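Side-chain contacts in invasion protein InvA (Salmonella enterica, PDB 2X49), which takes part in invading intestinal epithelial cells as an export-apparatus protein of the type III secretion system, represented here by its C-terminal domain: residues K24-L27 against A28-L31; V60-N64 against E65-E69; S84-V87 against V88-I92; N193-L196 against I197-L201; N213-E216 against H217-A221. All coordinates share one frame; numbering follows the deposited sequence.

All five contacts are local, each within one continuous run of the C-terminal domain of this FHIPEP-family protein. Contacts 1 and 2 lie near each other, their nearest atoms about 6 Å apart: one is the junction between helices 16-24 and 27-39, the other a hairpin, and both lean on helix 125-139. Contact 3 stands apart, its centre about 34 Å from that of contact 1; I92 there comes within about 4 Å of a calcium ion held by N93 and E111. Contacts 4 and 5 lie on successive helices, 194-204 and 211-221, and touch directly, with L201 CD2 3.9 Å from L214 CD2. Contact 3 and this helical pair lie on opposite sides of the chain's centre.

Contact 1 of 5, residues K24-L27 against A28-L31; sequences KAQL and AERL
The carbonyl oxygen A25 O receives R30 NH1 at 2.7 Å, in an almost straight bond (168° at the hydrogen). The donor sits in the carbonyl plane on a lone pair, and the oxygen lies at the edge of the guanidinium, in its plane. A bend of the arginine chain at chi3 (72°) folds the head back to this carbonyl, and R30 CD also passes 3.0 Å from A25 O. The same residue is tied at its backbone: R30 N reaches Q26 O at 2.8 Å, while R30 CG rests 3.3 Å from Q26 O. Q26 is where two helices meet. It leaves helix 16-24 with positive phi as a Schellman motif and at once takes the N-cap position of helix 27-39, so the R30 backbone bonds to the cap residue of its own helix while its guanidinium reaches back to A25 O, in the junction behind it. E29 also approaches Q26: bent at chi2, it brings OE2 to 3.4 Å from Q26 CA. The two side chains cross at about a right angle, yet their amide and carboxylate planes are only 15° apart. L31 N bonds to L27 O at 3.0 Å, continuing the helix. The leucine side chains pack on helix 125-139, L27 on L129 and L31 on Y130, and A28 meets V46 of strand 46-50.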
loop_
_atom_site.group_PDB
_atom_site.type_symbol
_atom_site.label_atom_id
_atom_site.label_comp_id
_atom_site.label_asym_id
_atom_site.label_seq_id
_atom_site.Cartn_x
_atom_site.Cartn_y
_atom_site.Cartn_z
ATOM N N LYS A 24 2.016 -10.063 -24.846
ATOM C CA LYS A 24 2.912 -11.219 -24.822
ATOM C C LYS A 24 3.390 -11.509 -23.426
ATOM O O LYS A 24 3.631 -12.656 -23.067
ATOM C CB LYS A 24 4.117 -11.042 -25.748
ATOM C CG LYS A 24 3.717 -11.099 -27.183
ATOM C CD LYS A 24 4.822 -10.602 -28.110
ATOM C CE LYS A 24 4.634 -11.183 -29.494
ATOM N NZ LYS A 24 5.722 -10.735 -30.421
ATOM N N ALA A 25 3.527 -10.429 -22.679
ATOM C CA ALA A 25 4.027 -10.490 -21.277
ATOM C C ALA A 25 2.916 -10.897 -20.313
ATOM O O ALA A 25 3.135 -11.160 -19.150
ATOM C CB ALA A 25 4.604 -9.177 -20.854
ATOM N N GLN A 26 1.733 -11.015 -20.857
ATOM C CA GLN A 26 0.522 -11.364 -20.083
ATOM C C GLN A 26 0.293 -10.434 -18.895
ATOM O O GLN A 26 -0.049 -10.883 -17.771
ATOM C CB GLN A 26 0.589 -12.815 -19.614
ATOM C CG GLN A 26 0.641 -13.854 -20.768
ATOM C CD GLN A 26 0.349 -15.280 -20.333
ATOM O OE1 GLN A 26 -0.219 -15.520 -19.259
ATOM N NE2 GLN A 26 0.713 -16.236 -21.170
ATOM N N LEU A 27 0.458 -9.160 -19.165
ATOM C CA LEU A 27 0.247 -8.085 -18.172
ATOM C C LEU A 27 -1.040 -8.290 -17.394
ATOM O O LEU A 27 -1.045 -8.272 -16.160
ATOM C CB LEU A 27 0.219 -6.705 -18.805
ATOM C CG LEU A 27 0.057 -5.508 -17.858
ATOM C CD1 LEU A 27 1.154 -5.545 -16.850
ATOM C CD2 LEU A 27 0.012 -4.193 -18.632
ATOM N N ALA A 28 -2.128 -8.441 -18.118
ATOM C CA ALA A 28 -3.468 -8.420 -17.458
ATOM C C ALA A 28 -3.626 -9.602 -16.531
ATOM O O ALA A 28 -4.063 -9.487 -15.359
ATOM C CB ALA A 28 -4.597 -8.410 -18.530
ATOM N N GLU A 29 -3.186 -10.736 -17.032
ATOM C CA GLU A 29 -3.400 -12.034 -16.363
ATOM C C GLU A 29 -2.502 -12.111 -15.143
ATOM O O GLU A 29 -2.911 -12.556 -14.066
ATOM C CB GLU A 29 -3.190 -13.212 -17.327
ATOM C CG GLU A 29 -4.063 -13.109 -18.630
ATOM C CD GLU A 29 -3.308 -12.562 -19.910
ATOM O OE1 GLU A 29 -3.157 -13.328 -20.910
ATOM O OE2 GLU A 29 -2.899 -11.375 -19.940
ATOM N N ARG A 30 -1.304 -11.573 -15.315
ATOM C CA ARG A 30 -0.289 -11.630 -14.248
ATOM C C ARG A 30 -0.621 -10.644 -13.107
ATOM O O ARG A 30 -0.399 -10.922 -11.916
ATOM C CB ARG A 30 1.103 -11.359 -14.789
ATOM C CG ARG A 30 1.653 -12.564 -15.461
ATOM C CD ARG A 30 2.805 -12.163 -16.395
ATOM N NE ARG A 30 3.981 -11.793 -15.616
ATOM C CZ ARG A 30 5.086 -11.228 -16.096
ATOM N NH1 ARG A 30 5.225 -10.943 -17.388
ATOM N NH2 ARG A 30 6.081 -10.957 -15.258
ATOM N N LEU A 31 -1.182 -9.506 -13.480
ATOM C CA LEU A 31 -1.685 -8.528 -12.488
ATOM C C LEU A 31 -2.706 -9.205 -11.589
ATOM O O LEU A 31 -2.667 -9.080 -10.344
ATOM C CB LEU A 31 -2.274 -7.260 -13.132
ATOM C CG LEU A 31 -3.056 -6.302 -12.234
ATOM C CD1 LEU A 31 -2.106 -5.769 -11.166
ATOM C CD2 LEU A 31 -3.685 -5.133 -13.088
#

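Contact 2 of 5, residues V60-N64 against E65-E69; sequences VLLIN and EIRVE
V60 turns CG1 anti to its own amide nitrogen (chi1 -169°), and R67 sets CG beside its backbone N (chi1 -71°); the valine methyl thus meets the arginine stem, V60 CG1 to R67 CG 3.8 Å, and lies over one face of the guanidinium. L62 runs alongside R67, both side chains pointing the same way. V68 CG2 touches I63 CB at 3.8 Å, the two side chains crossing at a slant. Strands 58-63 and 66-72 form a beta hairpin closed by a type I' turn from I63 to I66, whose backbones bond reciprocally, I63 N to I66 O and I66 N to I63 O, each at 3.0 Å. Further from the turn a classic beta bulge sets V68 and E69 together against L61: L61 O takes V68 N at 2.9 Å and, weakly, E69 N at 3.5 Å, while L61 N gives to E69 O. At the turn, water 1 accepts from E65 N at 2.8 Å and donates a weak bond to L62 O. N64 ND2 is held by E143, and L61 and V68 both pack on T136 of helix 125-139.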
loop_
_atom_site.group_PDB
_atom_site.type_symbol
_atom_site.label_atom_id
_atom_site.label_comp_id
_atom_site.label_asym_id
_atom_site.label_seq_id
_atom_site.Cartn_x
_atom_site.Cartn_y
_atom_site.Cartn_z
ATOM N N VAL A 60 -2.105 4.557 -18.090
ATOM C CA VAL A 60 -3.188 5.076 -17.236
ATOM C C VAL A 60 -4.126 4.010 -16.731
ATOM O O VAL A 60 -4.619 3.127 -17.433
ATOM C CB VAL A 60 -4.054 6.128 -18.004
ATOM C CG1 VAL A 60 -5.057 6.910 -17.057
ATOM C CG2 VAL A 60 -3.185 7.128 -18.720
ATOM N N LEU A 61 -4.397 4.119 -15.443
ATOM C CA LEU A 61 -5.359 3.231 -14.796
ATOM C C LEU A 61 -6.687 3.937 -14.640
ATOM O O LEU A 61 -6.771 4.981 -14.022
ATOM C CB LEU A 61 -4.802 2.760 -13.415
ATOM C CG LEU A 61 -5.830 2.031 -12.533
ATOM C CD1 LEU A 61 -6.210 0.702 -13.143
ATOM C CD2 LEU A 61 -5.270 1.901 -11.105
ATOM N N LEU A 62 -7.730 3.308 -15.168
ATOM C CA LEU A 62 -9.119 3.731 -14.981
ATOM C C LEU A 62 -9.851 2.716 -14.113
ATOM O O LEU A 62 -9.803 1.498 -14.285
ATOM C CB LEU A 62 -9.906 3.838 -16.292
ATOM C CG LEU A 62 -9.283 4.572 -17.439
ATOM C CD1 LEU A 62 -10.312 4.628 -18.594
ATOM C CD2 LEU A 62 -8.799 5.941 -16.983
ATOM N N ILE A 63 -10.509 3.280 -13.119
ATOM C CA ILE A 63 -11.457 2.549 -12.287
ATOM C C ILE A 63 -12.817 3.215 -12.475
ATOM O O ILE A 63 -12.994 4.435 -12.378
ATOM C CB ILE A 63 -11.017 2.519 -10.778
ATOM C CG1 ILE A 63 -9.606 1.966 -10.606
ATOM C CG2 ILE A 63 -12.088 1.752 -9.912
ATOM C CD1 ILE A 63 -9.043 2.046 -9.112
ATOM N N ASN A 64 -13.786 2.412 -12.845
ATOM C CA ASN A 64 -15.118 2.923 -13.164
ATOM C C ASN A 64 -15.074 3.860 -14.336
ATOM O O ASN A 64 -15.828 4.840 -14.447
ATOM C CB ASN A 64 -15.718 3.693 -11.982
ATOM C CG ASN A 64 -15.976 2.820 -10.800
ATOM O OD1 ASN A 64 -16.551 1.720 -10.926
ATOM N ND2 ASN A 64 -15.595 3.309 -9.607
ATOM N N GLU A 65 -14.131 3.556 -15.205
ATOM C CA GLU A 65 -13.944 4.302 -16.458
ATOM C C GLU A 65 -13.466 5.732 -16.201
ATOM O O GLU A 65 -13.448 6.592 -17.081
ATOM C CB GLU A 65 -15.212 4.308 -17.331
ATOM C CG GLU A 65 -15.224 3.147 -18.314
ATOM C CD GLU A 65 -16.485 3.097 -19.197
ATOM O OE1 GLU A 65 -16.950 4.153 -19.710
ATOM O OE2 GLU A 65 -17.031 1.981 -19.370
ATOM N N ILE A 66 -13.087 5.958 -14.950
ATOM C CA ILE A 66 -12.531 7.265 -14.552
ATOM C C ILE A 66 -11.028 7.184 -14.330
ATOM O O ILE A 66 -10.567 6.262 -13.749
ATOM C CB ILE A 66 -13.224 7.746 -13.266
ATOM C CG1 ILE A 66 -14.736 7.887 -13.512
ATOM C CG2 ILE A 66 -12.652 9.063 -12.797
ATOM C CD1 ILE A 66 -15.537 8.190 -12.254
ATOM N N ARG A 67 -10.276 8.133 -14.855
ATOM C CA ARG A 67 -8.819 8.137 -14.661
ATOM C C ARG A 67 -8.526 8.283 -13.189
ATOM O O ARG A 67 -9.011 9.202 -12.536
ATOM C CB ARG A 67 -8.162 9.287 -15.427
ATOM C CG ARG A 67 -8.172 9.097 -16.921
ATOM C CD ARG A 67 -7.946 10.411 -17.660
ATOM N NE ARG A 67 -7.014 10.227 -18.763
ATOM C CZ ARG A 67 -7.320 9.664 -19.928
ATOM N NH1 ARG A 67 -8.552 9.214 -20.161
ATOM N NH2 ARG A 67 -6.383 9.554 -20.862
ATOM N N VAL A 68 -7.727 7.365 -12.688
ATOM C CA VAL A 68 -7.304 7.336 -11.264
ATOM C C VAL A 68 -5.853 7.756 -11.090
ATOM O O VAL A 68 -5.479 8.559 -10.229
ATOM C CB VAL A 68 -7.527 5.942 -10.680
ATOM C CG1 VAL A 68 -6.713 5.722 -9.428
ATOM C CG2 VAL A 68 -9.046 5.754 -10.399
ATOM N N GLU A 69 -5.033 7.201 -11.953
ATOM C CA GLU A 69 -3.593 7.528 -11.953
ATOM C C GLU A 69 -2.959 7.293 -13.286
ATOM O O GLU A 69 -3.310 6.368 -13.991
ATOM C CB GLU A 69 -2.858 6.623 -10.947
ATOM C CG GLU A 69 -2.659 7.197 -9.558
ATOM C CD GLU A 69 -1.875 8.485 -9.567
ATOM O OE1 GLU A 69 -1.073 8.681 -10.508
ATOM O OE2 GLU A 69 -2.065 9.305 -8.641
HETATM O O HOH W 1 -12.458 1.353 -15.589
#

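Contact 3 of 5, residues S84-V87 against V88-I92; sequences SDEV and VSFGI
E86, at the start of the short, weakly bonded helix 86-89, meets F90 just beyond its end, where G91 closes a Schellman motif. The aromatic contact is close: E86 CG sits 3.2 Å from F90 CZ, the chains cross at a slant, and carboxylate and ring planes are 53° apart. F90 CG lies anti to its carbonyl carbon (chi1 -57°), which swings the ring back along the turn so that E86 O lies over one face of the F90 ring, 3.4 Å above its plane and offset toward the rim. E86 OE1 bonds to the hydroxyl of Y120, which probably helps to fix the glutamate; S84 OG bonds to that same hydroxyl. Among the polar contacts, S84 OG also accepts a weak capping bond from E86 N. The backbone bonds across the run link residues three apart: V88 N to D85 O at 3.0 Å, S89 N to E86 O, weak, and F90 N to V87 O at 3.2 Å. Apolar packing comes from V87 and I92, brought together as the chain turns at G91, a residue of positive phi. I92 also touches E111 and L115 of helix 109-116, placing it beside the calcium ion bound by N93 and E111. Here V87 CG1, anti to its backbone N, reaches I92 CB at 3.8 Å.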
loop_
_atom_site.group_PDB
_atom_site.type_symbol
_atom_site.label_atom_id
_atom_site.label_comp_id
_atom_site.label_asym_id
_atom_site.label_seq_id
_atom_site.Cartn_x
_atom_site.Cartn_y
_atom_site.Cartn_z
ATOM N N SER A 84 20.634 7.195 -4.681
ATOM C CA SER A 84 21.229 8.398 -4.100
ATOM C C SER A 84 22.018 9.201 -5.123
ATOM O O SER A 84 22.384 8.719 -6.196
ATOM C CB SER A 84 22.114 8.076 -2.923
ATOM O OG SER A 84 23.408 7.679 -3.328
ATOM N N ASP A 85 22.218 10.441 -4.732
ATOM C CA ASP A 85 22.806 11.502 -5.593
ATOM C C ASP A 85 24.229 11.132 -5.937
ATOM O O ASP A 85 24.850 11.655 -6.867
ATOM C CB ASP A 85 22.803 12.867 -4.903
ATOM C CG ASP A 85 21.491 13.598 -5.084
ATOM O OD1 ASP A 85 20.815 13.369 -6.112
ATOM O OD2 ASP A 85 21.167 14.430 -4.209
ATOM N N GLU A 86 24.738 10.211 -5.143
ATOM C CA GLU A 86 26.077 9.689 -5.367
ATOM C C GLU A 86 26.206 9.139 -6.791
ATOM O O GLU A 86 27.288 9.133 -7.405
ATOM C CB GLU A 86 26.490 8.668 -4.276
ATOM C CG GLU A 86 27.199 7.418 -4.757
ATOM C CD GLU A 86 27.573 6.434 -3.622
ATOM O OE1 GLU A 86 27.155 5.251 -3.749
ATOM O OE2 GLU A 86 28.280 6.813 -2.620
ATOM N N VAL A 87 25.067 8.752 -7.331
ATOM C CA VAL A 87 25.021 8.102 -8.657
ATOM C C VAL A 87 25.520 9.060 -9.736
ATOM O O VAL A 87 26.214 8.682 -10.671
ATOM C CB VAL A 87 23.625 7.566 -8.996
ATOM C CG1 VAL A 87 23.512 7.236 -10.477
ATOM C CG2 VAL A 87 23.304 6.363 -8.102
ATOM N N VAL A 88 25.161 10.322 -9.581
ATOM C CA VAL A 88 25.565 11.356 -10.565
ATOM C C VAL A 88 27.090 11.654 -10.497
ATOM O O VAL A 88 27.729 12.047 -11.477
ATOM C CB VAL A 88 24.758 12.637 -10.394
ATOM C CG1 VAL A 88 25.393 13.813 -11.216
ATOM C CG2 VAL A 88 23.338 12.352 -10.749
ATOM N N SER A 89 27.653 11.427 -9.326
ATOM C CA SER A 89 29.114 11.544 -9.093
ATOM C C SER A 89 29.899 10.616 -9.950
ATOM O O SER A 89 31.058 10.862 -10.279
ATOM C CB SER A 89 29.458 11.227 -7.645
ATOM O OG SER A 89 29.101 12.341 -6.885
ATOM N N PHE A 90 29.246 9.541 -10.315
ATOM C CA PHE A 90 29.911 8.438 -11.045
ATOM C C PHE A 90 29.809 8.642 -12.541
ATOM O O PHE A 90 30.289 7.827 -13.351
ATOM C CB PHE A 90 29.312 7.059 -10.759
ATOM C CG PHE A 90 29.301 6.675 -9.341
ATOM C CD1 PHE A 90 30.431 6.794 -8.544
ATOM C CD2 PHE A 90 28.143 6.126 -8.794
ATOM C CE1 PHE A 90 30.407 6.402 -7.212
ATOM C CE2 PHE A 90 28.117 5.736 -7.463
ATOM C CZ PHE A 90 29.247 5.873 -6.682
ATOM N N GLY A 91 29.148 9.722 -12.899
ATOM C CA GLY A 91 29.026 10.121 -14.299
ATOM C C GLY A 91 27.809 9.560 -14.976
ATOM O O GLY A 91 27.714 9.514 -16.187
ATOM N N ILE A 92 26.865 9.155 -14.153
ATOM C CA ILE A 92 25.546 8.703 -14.643
ATOM C C ILE A 92 24.520 9.820 -14.554
ATOM O O ILE A 92 24.380 10.498 -13.533
ATOM C CB ILE A 92 25.078 7.459 -13.891
ATOM C CG1 ILE A 92 26.073 6.332 -14.149
ATOM C CG2 ILE A 92 23.653 7.018 -14.312
ATOM C CD1 ILE A 92 25.884 5.146 -13.220
#

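Contact 4 of 5, residues N193-L196 against I197-L201; sequences NMKL and IMEAL
The E199 carboxylate reaches back along the first turns of helix 194-204 to K195, four residues earlier, and L196, three residues earlier. Its OE2 rests 3.5 Å from K195 CE, on the carbon stem of a lysine extended along its whole length (chi1 180°). The charged ends stop short of a salt bridge, with K195 NZ 4.4 Å from E199 OE2; water 2 spans them, donating to E199 OE2 at 2.8 Å and accepting a weak bond from K195 NZ. The other oxygen, E199 OE1, packs tightly against a leucine methyl, L196 CD2, at 3.0 Å, so one carboxylate has a water-bridged charge at one oxygen and an apolar neighbour at the other. Around the helix, the M194 and M198 stems touch, CG to CG 4.2 Å. Backbone bonds hold these side chains in step: M198 N to M194 O and E199 N to K195 O. Beyond them lie neighbouring helices. Both methionines lean on L157 of helix 147-158, and M198 also meets L164 and V168 of helix 162-169; L196 and I197 touch M222. The start of the helix is set by N193, the N-cap, whose OD1 takes a weak capping bond from L196 N at 3.3 Å, with 156° at the hydrogen.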
loop_
_atom_site.group_PDB
_atom_site.type_symbol
_atom_site.label_atom_id
_atom_site.label_comp_id
_atom_site.label_asym_id
_atom_site.label_seq_id
_atom_site.Cartn_x
_atom_site.Cartn_y
_atom_site.Cartn_z
ATOM N N ASN A 193 -4.058 -14.576 4.994
ATOM C CA ASN A 193 -4.054 -15.424 6.206
ATOM C C ASN A 193 -5.326 -15.234 7.013
ATOM O O ASN A 193 -5.325 -14.648 8.102
ATOM C CB ASN A 193 -2.837 -15.154 7.063
ATOM C CG ASN A 193 -2.555 -16.298 7.996
ATOM O OD1 ASN A 193 -3.449 -17.129 8.293
ATOM N ND2 ASN A 193 -1.296 -16.397 8.438
ATOM N N MET A 194 -6.400 -15.713 6.421
ATOM C CA MET A 194 -7.728 -15.501 6.956
ATOM C C MET A 194 -7.869 -16.175 8.292
ATOM O O MET A 194 -8.541 -15.650 9.167
ATOM C CB MET A 194 -8.807 -15.966 5.982
ATOM C CG MET A 194 -10.182 -15.370 6.299
ATOM S SD MET A 194 -10.198 -13.561 6.093
ATOM C CE MET A 194 -10.260 -13.426 4.302
ATOM N N LYS A 195 -7.171 -17.270 8.468
ATOM C CA LYS A 195 -7.331 -18.076 9.703
ATOM C C LYS A 195 -6.838 -17.232 10.871
ATOM O O LYS A 195 -7.458 -17.120 11.944
ATOM C CB LYS A 195 -6.578 -19.393 9.675
ATOM C CG LYS A 195 -6.738 -20.239 10.966
ATOM C CD LYS A 195 -5.888 -21.480 10.927
ATOM C CE LYS A 195 -6.032 -22.328 12.200
ATOM N NZ LYS A 195 -5.106 -23.520 12.266
ATOM N N LEU A 196 -5.710 -16.603 10.649
ATOM C CA LEU A 196 -5.124 -15.754 11.728
ATOM C C LEU A 196 -5.953 -14.508 12.016
ATOM O O LEU A 196 -6.097 -14.039 13.156
ATOM C CB LEU A 196 -3.676 -15.414 11.429
ATOM C CG LEU A 196 -2.784 -16.643 11.595
ATOM C CD1 LEU A 196 -1.294 -16.225 11.514
ATOM C CD2 LEU A 196 -3.074 -17.433 12.885
ATOM N N ILE A 197 -6.547 -13.959 10.983
ATOM C CA ILE A 197 -7.333 -12.800 11.126
ATOM C C ILE A 197 -8.546 -13.174 11.966
ATOM O O ILE A 197 -8.957 -12.422 12.835
ATOM C CB ILE A 197 -7.737 -12.163 9.798
ATOM C CG1 ILE A 197 -6.499 -11.541 9.162
ATOM C CG2 ILE A 197 -8.759 -11.070 9.973
ATOM C CD1 ILE A 197 -6.731 -11.146 7.719
ATOM N N MET A 198 -9.136 -14.289 11.624
ATOM C CA MET A 198 -10.337 -14.795 12.347
ATOM C C MET A 198 -10.021 -15.115 13.785
ATOM O O MET A 198 -10.841 -14.847 14.685
ATOM C CB MET A 198 -11.008 -15.939 11.616
ATOM C CG MET A 198 -11.601 -15.568 10.295
ATOM S SD MET A 198 -13.029 -14.497 10.489
ATOM C CE MET A 198 -12.440 -13.026 9.692
ATOM N N GLU A 199 -8.858 -15.686 14.032
ATOM C CA GLU A 199 -8.473 -15.974 15.434
ATOM C C GLU A 199 -8.396 -14.648 16.219
ATOM O O GLU A 199 -8.801 -14.546 17.384
ATOM C CB GLU A 199 -7.150 -16.735 15.538
ATOM C CG GLU A 199 -7.279 -18.156 15.135
ATOM C CD GLU A 199 -5.932 -18.887 15.074
ATOM O OE1 GLU A 199 -4.881 -18.184 15.126
ATOM O OE2 GLU A 199 -5.932 -20.139 14.966
ATOM N N ALA A 200 -7.905 -13.620 15.558
ATOM C CA ALA A 200 -7.771 -12.304 16.217
ATOM C C ALA A 200 -9.111 -11.629 16.419
ATOM O O ALA A 200 -9.366 -11.010 17.453
ATOM C CB ALA A 200 -6.780 -11.368 15.436
ATOM N N LEU A 201 -10.026 -11.888 15.517
ATOM C CA LEU A 201 -11.394 -11.361 15.678
ATOM C C LEU A 201 -12.086 -12.078 16.823
ATOM O O LEU A 201 -12.837 -11.451 17.590
ATOM C CB LEU A 201 -12.208 -11.481 14.413
ATOM C CG LEU A 201 -11.876 -10.452 13.350
ATOM C CD1 LEU A 201 -12.419 -10.883 11.970
ATOM C CD2 LEU A 201 -12.455 -9.154 13.757
HETATM O O HOH W 2 -3.682 -21.568 14.075
#

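Contact 5 of 5, residues N213-E216 against H217-A221; sequences NLVE and HIRGA
E216 and R219 bring opposite charges near each other across an oblique crossing, without a salt bridge between them. E216 OE1 is 3.8 Å from R219 CD and 4.5 Å from R219 NE; although the carboxylate and guanidinium planes are only 9° apart, the oxygen lies well out of the guanidinium plane and no N-H points at it. The E216 chain, bent at chi2 (65°), serves another partner: E216 OE2 makes a salt bridge with R299, and R219 NE makes one with E320. R299 NE also lies close to R219 NE, so the two acids probably offset a pair of like charges. All of these residues belong to, or gather beside, helix 211-221, whose regular bonds include I218 N to L214 O at 3.0 Å, R219 N to V215 O at 2.9 Å and G220 N to E216 O; H217 N to N213 O is weak. The I218 methylene also comes close to a carbonyl of this backbone, CG1 lying 3.2 Å from L214 O. Apolar contacts follow the same spacing of four residues. L214 CD1 meets I218 CD1 at 4.3 Å; these side chains face helix 194-204, L214 on W204 and I218 on A200. V215 CG1 lies 4.2 Å from R219 CG, both residues also packing on L184 of helix 174-185. L214 CA lies at the edge of the H217 imidazole, near its plane; H217 CD2 is 3.4 Å from N213 O, and the ring stacks with W204.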
loop_
_atom_site.group_PDB
_atom_site.type_symbol
_atom_site.label_atom_id
_atom_site.label_comp_id
_atom_site.label_asym_id
_atom_site.label_seq_id
_atom_site.Cartn_x
_atom_site.Cartn_y
_atom_site.Cartn_z
ATOM N N ASN A 213 -11.005 1.106 16.184
ATOM C CA ASN A 213 -10.261 0.549 17.307
ATOM C C ASN A 213 -10.005 -0.935 17.059
ATOM O O ASN A 213 -8.940 -1.429 17.249
ATOM C CB ASN A 213 -10.986 0.777 18.646
ATOM C CG ASN A 213 -10.967 2.227 19.077
ATOM O OD1 ASN A 213 -10.295 3.057 18.473
ATOM N ND2 ASN A 213 -11.715 2.542 20.138
ATOM N N LEU A 214 -11.044 -1.656 16.649
ATOM C CA LEU A 214 -10.932 -3.101 16.389
ATOM C C LEU A 214 -9.842 -3.403 15.356
ATOM O O LEU A 214 -9.044 -4.355 15.500
ATOM C CB LEU A 214 -12.303 -3.703 15.945
ATOM C CG LEU A 214 -12.340 -5.196 15.634
ATOM C CD1 LEU A 214 -11.936 -5.990 16.882
ATOM C CD2 LEU A 214 -13.693 -5.653 15.037
ATOM N N VAL A 215 -9.855 -2.638 14.278
ATOM C CA VAL A 215 -8.858 -2.806 13.221
ATOM C C VAL A 215 -7.440 -2.683 13.763
ATOM O O VAL A 215 -6.573 -3.467 13.424
ATOM C CB VAL A 215 -9.048 -1.834 12.003
ATOM C CG1 VAL A 215 -7.809 -1.885 11.124
ATOM C CG2 VAL A 215 -10.245 -2.277 11.220
ATOM N N GLU A 216 -7.248 -1.757 14.667
ATOM C CA GLU A 216 -5.916 -1.547 15.225
ATOM C C GLU A 216 -5.439 -2.810 15.967
ATOM O O GLU A 216 -4.240 -3.170 15.983
ATOM C CB GLU A 216 -5.878 -0.294 16.109
ATOM C CG GLU A 216 -4.513 0.287 16.207
ATOM C CD GLU A 216 -3.939 0.831 14.873
ATOM O OE1 GLU A 216 -4.676 0.982 13.846
ATOM O OE2 GLU A 216 -2.731 1.149 14.861
ATOM N N HIS A 217 -6.368 -3.434 16.690
ATOM C CA HIS A 217 -6.032 -4.638 17.415
ATOM C C HIS A 217 -5.692 -5.792 16.475
ATOM O O HIS A 217 -4.792 -6.610 16.730
ATOM C CB HIS A 217 -7.128 -5.053 18.408
ATOM C CG HIS A 217 -7.303 -4.111 19.558
ATOM N ND1 HIS A 217 -6.319 -3.889 20.498
ATOM C CD2 HIS A 217 -8.370 -3.372 19.959
ATOM C CE1 HIS A 217 -6.747 -3.017 21.397
ATOM N NE2 HIS A 217 -8.000 -2.707 21.104
ATOM N N ILE A 218 -6.454 -5.861 15.400
ATOM C CA ILE A 218 -6.259 -6.907 14.380
ATOM C C ILE A 218 -4.871 -6.733 13.732
ATOM O O ILE A 218 -4.086 -7.679 13.577
ATOM C CB ILE A 218 -7.371 -6.972 13.316
ATOM C CG1 ILE A 218 -8.750 -7.197 13.969
ATOM C CG2 ILE A 218 -7.075 -8.047 12.294
ATOM C CD1 ILE A 218 -8.769 -8.259 15.016
ATOM N N ARG A 219 -4.557 -5.486 13.441
ATOM C CA ARG A 219 -3.228 -5.151 12.842
ATOM C C ARG A 219 -2.165 -5.660 13.776
ATOM O O ARG A 219 -1.146 -6.241 13.400
ATOM C CB ARG A 219 -3.045 -3.659 12.626
ATOM C CG ARG A 219 -3.778 -3.095 11.461
ATOM C CD ARG A 219 -3.449 -1.651 11.321
ATOM N NE ARG A 219 -2.034 -1.377 11.055
ATOM C CZ ARG A 219 -1.547 -1.112 9.839
ATOM N NH1 ARG A 219 -2.377 -1.058 8.772
ATOM N NH2 ARG A 219 -0.238 -0.876 9.691
ATOM N N GLY A 220 -2.382 -5.414 15.053
ATOM C CA GLY A 220 -1.405 -5.875 16.059
ATOM C C GLY A 220 -1.190 -7.400 16.061
ATOM O O GLY A 220 -0.079 -7.936 16.204
ATOM N N ALA A 221 -2.292 -8.099 15.931
ATOM C CA ALA A 221 -2.270 -9.558 15.934
ATOM C C ALA A 221 -1.499 -10.056 14.726
ATOM O O ALA A 221 -0.836 -11.084 14.746
ATOM C CB ALA A 221 -3.695 -10.167 15.933
#